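Local coordinates for protein peptidyl tryptophan dihydroxylase (Pseudomonas putida, PDB 7CTQ) that uses bound FAD as a flavoprotein monooxygenase to dihydroxylate a peptidyl tryptophan, a step essential for making the tryptophylquinone cofactor of quinohemoprotein amine dehydrogenase, at residues V176-A184 against E328-W337; V386-L394 against L414-W425. All coordinates share one frame; numbering follows the deposited sequence.

Contact 1 (V176-A184 against E328-W337); sequences VESLADGWA and EQGRVGQPFW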
loop_
_atom_site.group_PDB
_atom_site.type_symbol
_atom_site.label_atom_id
_atom_site.label_comp_id
_atom_site.label_asym_id
_atom_site.label_seq_id
_atom_site.Cartn_x
_atom_site.Cartn_y
_atom_site.Cartn_z
ATOM N N VAL A 176 14.292 12.571 9.792
ATOM C CA VAL A 176 14.275 12.604 8.332
ATOM C C VAL A 176 15.056 13.833 7.892
ATOM O O VAL A 176 14.847 14.925 8.430
ATOM C CB VAL A 176 12.846 12.668 7.756
ATOM C CG1 VAL A 176 12.829 12.198 6.291
ATOM C CG2 VAL A 176 11.884 11.865 8.601
ATOM N N GLU A 177 15.958 13.661 6.923
ATOM C CA GLU A 177 16.649 14.809 6.352
ATOM C C GLU A 177 16.736 14.655 4.842
ATOM O O GLU A 177 17.018 13.567 4.320
ATOM C CB GLU A 177 18.057 15.023 6.946
ATOM C CG GLU A 177 19.049 13.902 6.700
ATOM C CD GLU A 177 20.474 14.231 7.175
ATOM O OE1 GLU A 177 20.876 15.417 7.196
ATOM O OE2 GLU A 177 21.197 13.278 7.525
ATOM N N SER A 178 16.461 15.757 4.156
ATOM C CA SER A 178 16.678 15.865 2.725
ATOM C C SER A 178 18.170 16.025 2.447
ATOM O O SER A 178 18.838 16.884 3.036
ATOM C CB SER A 178 15.883 17.055 2.182
ATOM O OG SER A 178 16.528 17.680 1.090
ATOM N N LEU A 179 18.692 15.186 1.566
ATOM C CA LEU A 179 20.054 15.299 1.070
ATOM C C LEU A 179 20.044 15.849 -0.354
ATOM O O LEU A 179 18.992 16.033 -0.977
ATOM C CB LEU A 179 20.759 13.946 1.137
ATOM C CG LEU A 179 20.472 13.148 2.408
ATOM C CD1 LEU A 179 20.858 11.704 2.202
ATOM C CD2 LEU A 179 21.225 13.743 3.611
ATOM N N ALA A 180 21.246 16.105 -0.877
ATOM C CA ALA A 180 21.366 16.702 -2.202
ATOM C C ALA A 180 20.864 15.768 -3.299
ATOM O O ALA A 180 20.308 16.237 -4.295
ATOM C CB ALA A 180 22.822 17.099 -2.464
ATOM N N ASP A 181 21.048 14.458 -3.133
ATOM C CA ASP A 181 20.750 13.463 -4.160
ATOM C C ASP A 181 19.925 12.318 -3.580
ATOM O O ASP A 181 19.983 11.181 -4.063
ATOM C CB ASP A 181 22.038 12.941 -4.803
ATOM C CG ASP A 181 22.958 12.231 -3.797
ATOM O OD1 ASP A 181 22.847 12.515 -2.584
ATOM O OD2 ASP A 181 23.787 11.395 -4.211
ATOM N N GLY A 182 19.169 12.601 -2.528
ATOM C CA GLY A 182 18.379 11.574 -1.887
ATOM C C GLY A 182 17.796 12.109 -0.600
ATOM O O GLY A 182 17.840 13.309 -0.327
ATOM N N TRP A 183 17.244 11.194 0.186
ATOM C CA TRP A 183 16.785 11.542 1.518
ATOM C C TRP A 183 17.050 10.351 2.424
ATOM O O TRP A 183 17.153 9.207 1.971
ATOM C CB TRP A 183 15.294 11.964 1.538
ATOM C CG TRP A 183 14.357 10.918 1.031
ATOM C CD1 TRP A 183 13.991 10.694 -0.276
ATOM C CD2 TRP A 183 13.658 9.949 1.815
ATOM N NE1 TRP A 183 13.107 9.639 -0.342
ATOM C CE2 TRP A 183 12.880 9.170 0.926
ATOM C CE3 TRP A 183 13.598 9.671 3.186
ATOM C CZ2 TRP A 183 12.074 8.113 1.364
ATOM C CZ3 TRP A 183 12.785 8.633 3.618
ATOM C CH2 TRP A 183 12.038 7.863 2.710
ATOM N N ALA A 184 17.164 10.631 3.716
ATOM C CA ALA A 184 17.474 9.591 4.683
ATOM C C ALA A 184 16.431 9.567 5.791
ATOM O O ALA A 184 15.907 10.608 6.197
ATOM C CB ALA A 184 18.885 9.786 5.283
ATOM N N GLU A 328 10.125 19.986 -1.166
ATOM C CA GLU A 328 11.547 20.329 -1.103
ATOM C C GLU A 328 11.872 21.233 -2.288
ATOM O O GLU A 328 12.060 20.765 -3.414
ATOM C CB GLU A 328 12.400 19.065 -1.095
ATOM C CG GLU A 328 13.881 19.316 -1.226
ATOM C CD GLU A 328 14.426 20.229 -0.136
ATOM O OE1 GLU A 328 14.609 21.434 -0.394
ATOM O OE2 GLU A 328 14.660 19.729 0.982
ATOM N N GLN A 329 11.941 22.541 -2.030
ATOM C CA GLN A 329 12.103 23.544 -3.072
ATOM C C GLN A 329 13.524 24.074 -3.190
ATOM O O GLN A 329 13.787 24.905 -4.064
ATOM C CB GLN A 329 11.143 24.708 -2.827
ATOM C CG GLN A 329 9.752 24.263 -2.406
ATOM C CD GLN A 329 8.799 25.424 -2.228
ATOM O OE1 GLN A 329 8.507 26.149 -3.178
ATOM N NE2 GLN A 329 8.302 25.606 -1.004
ATOM N N GLY A 330 14.446 23.620 -2.339
ATOM C CA GLY A 330 15.818 24.076 -2.418
ATOM C C GLY A 330 16.769 23.067 -3.029
ATOM O O GLY A 330 17.869 22.861 -2.512
ATOM N N ARG A 331 16.368 22.429 -4.136
ATOM C CA ARG A 331 17.176 21.375 -4.748
ATOM C C ARG A 331 17.103 21.428 -6.264
ATOM O O ARG A 331 17.192 20.391 -6.927
ATOM C CB ARG A 331 16.723 19.984 -4.296
ATOM C CG ARG A 331 16.897 19.694 -2.823
ATOM C CD ARG A 331 18.347 19.541 -2.414
ATOM N NE ARG A 331 18.431 19.057 -1.039
ATOM C CZ ARG A 331 19.385 19.407 -0.184
ATOM N NH1 ARG A 331 20.338 20.247 -0.562
ATOM N NH2 ARG A 331 19.384 18.920 1.049
ATOM N N VAL A 332 16.959 22.625 -6.829
ATOM C CA VAL A 332 16.420 22.741 -8.176
ATOM C C VAL A 332 17.332 22.153 -9.253
ATOM O O VAL A 332 16.845 21.788 -10.330
ATOM C CB VAL A 332 16.082 24.215 -8.452
ATOM C CG1 VAL A 332 14.888 24.643 -7.587
ATOM C CG2 VAL A 332 17.293 25.091 -8.172
ATOM N N GLY A 333 18.624 22.013 -9.007
ATOM C CA GLY A 333 19.430 21.444 -10.067
ATOM C C GLY A 333 19.643 19.945 -10.015
ATOM O O GLY A 333 20.380 19.413 -10.852
ATOM N N GLN A 334 18.996 19.238 -9.084
ATOM C CA GLN A 334 19.392 17.878 -8.738
ATOM C C GLN A 334 18.551 16.859 -9.486
ATOM O O GLN A 334 17.320 16.877 -9.354
ATOM C CB GLN A 334 19.259 17.666 -7.232
ATOM C CG GLN A 334 20.092 18.623 -6.402
ATOM C CD GLN A 334 21.583 18.376 -6.568
ATOM O OE1 GLN A 334 22.011 17.263 -6.876
ATOM N NE2 GLN A 334 22.378 19.416 -6.360
ATOM N N PRO A 335 19.161 15.938 -10.237
ATOM C CA PRO A 335 18.371 14.910 -10.937
ATOM C C PRO A 335 17.518 14.030 -10.034
ATOM O O PRO A 335 16.436 13.612 -10.466
ATOM C CB PRO A 335 19.445 14.078 -11.656
ATOM C CG PRO A 335 20.565 15.034 -11.870
ATOM C CD PRO A 335 20.576 15.924 -10.648
ATOM N N PHE A 336 17.962 13.706 -8.810
ATOM C CA PHE A 336 17.149 12.837 -7.966
ATOM C C PHE A 336 15.790 13.468 -7.694
ATOM O O PHE A 336 14.757 12.790 -7.754
ATOM C CB PHE A 336 17.848 12.536 -6.637
ATOM C CG PHE A 336 16.960 11.826 -5.638
ATOM C CD1 PHE A 336 16.835 10.452 -5.668
ATOM C CD2 PHE A 336 16.235 12.535 -4.690
ATOM C CE1 PHE A 336 16.011 9.782 -4.771
ATOM C CE2 PHE A 336 15.401 11.871 -3.788
ATOM C CZ PHE A 336 15.293 10.491 -3.835
ATOM N N TRP A 337 15.786 14.762 -7.377
ATOM C CA TRP A 337 14.583 15.471 -6.963
ATOM C C TRP A 337 13.704 15.831 -8.157
ATOM O O TRP A 337 12.496 15.574 -8.142
ATOM C CB TRP A 337 14.984 16.725 -6.182
ATOM C CG TRP A 337 15.621 16.397 -4.857
ATOM C CD1 TRP A 337 16.962 16.282 -4.587
ATOM C CD2 TRP A 337 14.942 16.122 -3.632
ATOM N NE1 TRP A 337 17.153 15.965 -3.261
ATOM C CE2 TRP A 337 15.928 15.857 -2.653
ATOM C CE3 TRP A 337 13.594 16.075 -3.262
ATOM C CZ2 TRP A 337 15.603 15.547 -1.334
ATOM C CZ3 TRP A 337 13.274 15.778 -1.945
ATOM C CH2 TRP A 337 14.273 15.513 -0.998
#

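Contact 2 (V386-L394 against L414-W425); sequences VWHLQGVEL and LSGEQQRMVRRW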
loop_
_atom_site.group_PDB
_atom_site.type_symbol
_atom_site.label_atom_id
_atom_site.label_comp_id
_atom_site.label_asym_id
_atom_site.label_seq_id
_atom_site.Cartn_x
_atom_site.Cartn_y
_atom_site.Cartn_z
ATOM N N VAL A 386 -19.397 6.394 -10.529
ATOM C CA VAL A 386 -20.200 6.522 -9.324
ATOM C C VAL A 386 -21.524 5.817 -9.590
ATOM O O VAL A 386 -22.232 6.158 -10.547
ATOM C CB VAL A 386 -20.438 7.992 -8.953
ATOM C CG1 VAL A 386 -21.178 8.078 -7.609
ATOM C CG2 VAL A 386 -19.116 8.746 -8.929
ATOM N N TRP A 387 -21.869 4.841 -8.745
ATOM C CA TRP A 387 -23.121 4.108 -8.953
ATOM C C TRP A 387 -24.328 4.810 -8.324
ATOM O O TRP A 387 -25.330 5.073 -8.999
ATOM C CB TRP A 387 -22.979 2.684 -8.405
ATOM C CG TRP A 387 -24.167 1.776 -8.621
ATOM C CD1 TRP A 387 -25.222 1.955 -9.484
ATOM C CD2 TRP A 387 -24.403 0.536 -7.948
ATOM N NE1 TRP A 387 -26.096 0.888 -9.384
ATOM C CE2 TRP A 387 -25.617 0.012 -8.443
ATOM C CE3 TRP A 387 -23.705 -0.177 -6.967
ATOM C CZ2 TRP A 387 -26.144 -1.198 -7.991
ATOM C CZ3 TRP A 387 -24.231 -1.375 -6.517
ATOM C CH2 TRP A 387 -25.440 -1.871 -7.031
ATOM N N HIS A 388 -24.255 5.100 -7.031
ATOM C CA HIS A 388 -25.391 5.661 -6.321
ATOM C C HIS A 388 -24.888 6.558 -5.202
ATOM O O HIS A 388 -23.739 6.459 -4.768
ATOM C CB HIS A 388 -26.300 4.561 -5.744
ATOM C CG HIS A 388 -25.627 3.705 -4.716
ATOM N ND1 HIS A 388 -25.749 3.930 -3.361
ATOM C CD2 HIS A 388 -24.795 2.644 -4.845
ATOM C CE1 HIS A 388 -25.030 3.040 -2.701
ATOM N NE2 HIS A 388 -24.440 2.246 -3.578
ATOM N N LEU A 389 -25.769 7.446 -4.751
ATOM C CA LEU A 389 -25.576 8.229 -3.533
ATOM C C LEU A 389 -26.657 7.810 -2.543
ATOM O O LEU A 389 -27.838 8.115 -2.750
ATOM C CB LEU A 389 -25.661 9.726 -3.819
ATOM C CG LEU A 389 -24.659 10.289 -4.818
ATOM C CD1 LEU A 389 -25.068 11.708 -5.187
ATOM C CD2 LEU A 389 -23.243 10.233 -4.248
ATOM N N GLN A 390 -26.259 7.102 -1.482
ATOM C CA GLN A 390 -27.186 6.657 -0.433
ATOM C C GLN A 390 -28.423 5.983 -1.024
ATOM O O GLN A 390 -29.552 6.240 -0.607
ATOM C CB GLN A 390 -27.591 7.823 0.474
ATOM C CG GLN A 390 -26.477 8.312 1.390
ATOM C CD GLN A 390 -26.124 7.305 2.488
ATOM O OE1 GLN A 390 -26.977 6.931 3.296
ATOM N NE2 GLN A 390 -24.854 6.879 2.529
ATOM N N GLY A 391 -28.210 5.133 -2.032
ATOM C CA GLY A 391 -29.269 4.371 -2.656
ATOM C C GLY A 391 -29.833 4.970 -3.925
ATOM O O GLY A 391 -30.518 4.260 -4.676
ATOM N N VAL A 392 -29.581 6.250 -4.180
ATOM C CA VAL A 392 -30.101 6.927 -5.362
ATOM C C VAL A 392 -29.134 6.671 -6.509
ATOM O O VAL A 392 -28.027 7.213 -6.521
ATOM C CB VAL A 392 -30.275 8.429 -5.117
ATOM C CG1 VAL A 392 -31.015 9.069 -6.289
ATOM C CG2 VAL A 392 -31.000 8.662 -3.803
ATOM N N GLU A 393 -29.539 5.836 -7.463
ATOM C CA GLU A 393 -28.710 5.599 -8.635
ATOM C C GLU A 393 -28.653 6.854 -9.494
ATOM O O GLU A 393 -29.675 7.497 -9.746
ATOM C CB GLU A 393 -29.255 4.431 -9.460
ATOM C CG GLU A 393 -29.453 3.146 -8.689
ATOM C CD GLU A 393 -29.716 1.967 -9.609
ATOM O OE1 GLU A 393 -28.813 1.118 -9.737
ATOM O OE2 GLU A 393 -30.813 1.896 -10.211
ATOM N N LEU A 394 -27.454 7.181 -9.973
ATOM C CA LEU A 394 -27.234 8.411 -10.727
ATOM C C LEU A 394 -27.377 8.252 -12.234
ATOM O O LEU A 394 -27.708 9.227 -12.919
ATOM C CB LEU A 394 -25.841 8.958 -10.422
ATOM C CG LEU A 394 -25.558 9.260 -8.959
ATOM C CD1 LEU A 394 -24.082 9.614 -8.816
ATOM C CD2 LEU A 394 -26.440 10.391 -8.461
ATOM N N LEU A 414 -37.669 12.252 -5.892
ATOM C CA LEU A 414 -36.955 11.939 -4.666
ATOM C C LEU A 414 -37.456 12.827 -3.532
ATOM O O LEU A 414 -38.160 13.812 -3.747
ATOM C CB LEU A 414 -35.445 12.114 -4.862
ATOM C CG LEU A 414 -34.792 11.358 -6.024
ATOM C CD1 LEU A 414 -33.542 12.094 -6.541
ATOM C CD2 LEU A 414 -34.465 9.941 -5.599
ATOM N N SER A 415 -37.085 12.462 -2.307
ATOM C CA SER A 415 -37.353 13.327 -1.173
ATOM C C SER A 415 -36.497 14.579 -1.280
ATOM O O SER A 415 -35.422 14.568 -1.885
ATOM C CB SER A 415 -37.063 12.607 0.140
ATOM O OG SER A 415 -35.667 12.388 0.289
ATOM N N GLY A 416 -36.987 15.668 -0.681
ATOM C CA GLY A 416 -36.287 16.943 -0.782
ATOM C C GLY A 416 -34.834 16.862 -0.366
ATOM O O GLY A 416 -33.980 17.552 -0.930
ATOM N N GLU A 417 -34.526 16.009 0.614
ATOM C CA GLU A 417 -33.146 15.856 1.053
ATOM C C GLU A 417 -32.324 15.086 0.028
ATOM O O GLU A 417 -31.157 15.419 -0.214
ATOM C CB GLU A 417 -33.110 15.172 2.422
ATOM C CG GLU A 417 -31.848 14.377 2.694
ATOM C CD GLU A 417 -32.070 13.263 3.692
ATOM O OE1 GLU A 417 -31.275 13.148 4.652
ATOM O OE2 GLU A 417 -33.046 12.503 3.511
ATOM N N GLN A 418 -32.913 14.057 -0.585
ATOM C CA GLN A 418 -32.229 13.365 -1.671
ATOM C C GLN A 418 -32.072 14.271 -2.891
ATOM O O GLN A 418 -31.043 14.223 -3.575
ATOM C CB GLN A 418 -32.978 12.081 -2.041
ATOM C CG GLN A 418 -32.913 10.996 -0.964
ATOM C CD GLN A 418 -33.686 9.743 -1.344
ATOM O OE1 GLN A 418 -34.730 9.820 -1.995
ATOM N NE2 GLN A 418 -33.179 8.582 -0.937
ATOM N N GLN A 419 -33.077 15.107 -3.171
ATOM C CA GLN A 419 -32.967 16.095 -4.242
ATOM C C GLN A 419 -31.795 17.042 -4.021
ATOM O O GLN A 419 -31.089 17.392 -4.974
ATOM C CB GLN A 419 -34.249 16.916 -4.350
ATOM C CG GLN A 419 -35.492 16.147 -4.683
ATOM C CD GLN A 419 -36.591 17.067 -5.142
ATOM O OE1 GLN A 419 -36.352 18.245 -5.419
ATOM N NE2 GLN A 419 -37.808 16.546 -5.214
ATOM N N ARG A 420 -31.606 17.513 -2.781
ATOM C CA ARG A 420 -30.501 18.424 -2.503
ATOM C C ARG A 420 -29.169 17.693 -2.557
ATOM O O ARG A 420 -28.161 18.265 -2.989
ATOM C CB ARG A 420 -30.692 19.100 -1.139
ATOM C CG ARG A 420 -31.807 20.155 -1.106
ATOM C CD ARG A 420 -31.844 20.918 0.226
ATOM N NE ARG A 420 -31.949 20.013 1.372
ATOM C CZ ARG A 420 -33.102 19.627 1.922
ATOM N NH1 ARG A 420 -34.259 20.065 1.424
ATOM N NH2 ARG A 420 -33.102 18.797 2.963
ATOM N N MET A 421 -29.157 16.423 -2.149
ATOM C CA MET A 421 -27.952 15.610 -2.253
ATOM C C MET A 421 -27.533 15.434 -3.708
ATOM O O MET A 421 -26.352 15.572 -4.047
ATOM C CB MET A 421 -28.195 14.257 -1.589
ATOM C CG MET A 421 -27.033 13.292 -1.606
ATOM S SD MET A 421 -27.561 11.622 -1.119
ATOM C CE MET A 421 -28.926 11.339 -2.256
ATOM N N VAL A 422 -28.494 15.146 -4.590
ATOM C CA VAL A 422 -28.160 14.925 -5.991
ATOM C C VAL A 422 -27.673 16.217 -6.637
ATOM O O VAL A 422 -26.733 16.204 -7.441
ATOM C CB VAL A 422 -29.367 14.330 -6.736
ATOM C CG1 VAL A 422 -29.235 14.562 -8.240
ATOM C CG2 VAL A 422 -29.510 12.845 -6.381
ATOM N N ARG A 423 -28.297 17.347 -6.287
ATOM C CA ARG A 423 -27.888 18.638 -6.839
ATOM C C ARG A 423 -26.456 18.993 -6.458
ATOM O O ARG A 423 -25.710 19.555 -7.270
ATOM C CB ARG A 423 -28.829 19.736 -6.352
ATOM C CG ARG A 423 -30.221 19.652 -6.920
ATOM C CD ARG A 423 -31.072 20.808 -6.415
ATOM N NE ARG A 423 -32.355 20.873 -7.112
ATOM C CZ ARG A 423 -32.561 21.516 -8.259
ATOM N NH1 ARG A 423 -31.570 22.162 -8.855
ATOM N NH2 ARG A 423 -33.767 21.520 -8.808
ATOM N N ARG A 424 -26.073 18.721 -5.213
ATOM C CA ARG A 424 -24.707 19.005 -4.778
ATOM C C ARG A 424 -23.694 18.162 -5.542
ATOM O O ARG A 424 -22.627 18.654 -5.913
ATOM C CB ARG A 424 -24.577 18.757 -3.278
ATOM C CG ARG A 424 -25.266 19.800 -2.418
ATOM C CD ARG A 424 -24.777 19.709 -0.984
ATOM N NE ARG A 424 -24.902 18.353 -0.444
ATOM C CZ ARG A 424 -25.996 17.883 0.150
ATOM N NH1 ARG A 424 -27.070 18.658 0.274
ATOM N NH2 ARG A 424 -26.025 16.634 0.609
ATOM N N TRP A 425 -23.998 16.881 -5.769
ATOM C CA TRP A 425 -23.098 16.049 -6.565
ATOM C C TRP A 425 -22.938 16.613 -7.973
ATOM O O TRP A 425 -21.821 16.727 -8.485
ATOM C CB TRP A 425 -23.615 14.605 -6.610
ATOM C CG TRP A 425 -22.656 13.640 -7.236
ATOM C CD1 TRP A 425 -21.633 12.983 -6.614
ATOM C CD2 TRP A 425 -22.623 13.229 -8.609
ATOM N NE1 TRP A 425 -20.967 12.185 -7.520
ATOM C CE2 TRP A 425 -21.558 12.318 -8.748
ATOM C CE3 TRP A 425 -23.400 13.539 -9.737
ATOM C CZ2 TRP A 425 -21.243 11.712 -9.973
ATOM C CZ3 TRP A 425 -23.087 12.935 -10.952
ATOM C CH2 TRP A 425 -22.019 12.030 -11.056
#

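Contact 1 (V176-A184 against E328-W337)
Ser178 OG is gripped by two side chains of segment 328-337. It donates to Glu328 OE2 at 2.8 Å, meeting that oxygen from well above the carboxylate plane, and accepts from Arg331 NH2 at 3.1 Å and Arg331 NE at 3.2 Å. The arginine thus holds the hydroxyl side-on, with both nitrogens on one atom lying 12° out of the guanidinium plane; NH2 adds a weak bond to Ser178 O. One guanidinium face lies against the backbone between Leu179 and Ala180. If Arg331 were an alanine, Ser178 OG would probably lose both N-H donors and Ser178 O its weak bond. Glu328 OE2 also accepts from Asn77 N, while OE1 takes Gly330 N on its anti lone pair, so the carboxylate is tied at both oxygens.

Next to this cluster, Trp337 turns the edge of its indole to the hairpin, and NE1 donates to Leu179 O at 2.9 Å, nearly in the ring plane. Glu328 CG and Arg331 CG lie over one face of this indole and Phe336 CD2 over the other, which helps fix its rotation. With CG anti to the backbone N (chi1 171°), the ring of Phe336 is carried against the hairpin turn, where Gly182 CA lies over its face, 3.6 Å from the centroid, as a CH-pi contact. Its CZ reaches Trp183 CD1 at 3.8 Å, and Trp183 NE1 is held by Tyr325 OH. The Asp181 carboxylate pairs with Arg218.

The arrangement is a beta hairpin, 173-179 with 182-188, whose turn is clasped by the loop and first helical turn after helix 299-327. The side chain of Trp183 comes within about 6 Å of the bound FAD, so this part of the sheet lies near the cofactor.

Contact 2 (V386-L394 against L414-W425)
Leu414, just ahead of helix 416-428, meets Val392 tip to tip, CD2 standing 3.6 Å from Val392 CG1. Ser415 then caps the helix, its OG accepting weakly from Gln418 N. In the first turn of the helix, Gln418 lays the end of its extended chain obliquely across Val392, with NE2 3.6 Å from Val392 CG2; this is a van der Waals touch by a polar group. Met421 follows. Its CG is anti to the backbone N (chi1 180°), and a bend at chi3 brings CE to 3.7 Å from Val392 CG2 and 3.4 Å from Leu389 O, while SD rests against Leu389 CB. The thioether therefore bridges the two residues that begin and end the type I' turn 389-392. Val422 sets CG2 against Val392 CG1 at 4.1 Å, and its side chain also touches Val411.

Trp425 completes the row with three aliphatic neighbours. Leu394 CD1 sits over the middle of its six-membered ring, 3.6 Å from the centroid and 9° off the normal, a CH-pi contact. Val386 CG2 comes in at the ring edge near CZ2, and Leu389 CD1 packs against Trp425 CB at 3.5 Å, the two side chains crossing at about a right angle. Val377 of strand 370-378 touches both Leu394 and Trp425.

No hydrogen bond spans the two segments: helix and hairpin are joined by branched aliphatic groups, a thioether and an indole face. Their association rests on shape and burial of apolar surface, while the backbone hydrogen bonds of the hairpin and of the helix are made within each segment, not between them.

In the fold
The chain begins with strand 8-11, helix 15-27 and strand 31-35, where the FAD pocket starts; that pocket draws residues from as far along as 278, beyond hairpin 173-188. Contact 1 closes a loop of 143 residues, nearly half of them helical, when the segment after the long helix 299-327 returns to that hairpin. The chain then leaves for strands 359-367 and 370-378. Contact 2 closes a loop of 19 residues, carrying helices 395-402 and 407-410, and joins the small hairpin 388-393 to the C-terminal helix 416-428. The two closures are in series, neither nested nor crossed. Their centres lie about 46 Å apart: one ties together the flavin-bearing body, the other the C-terminal region.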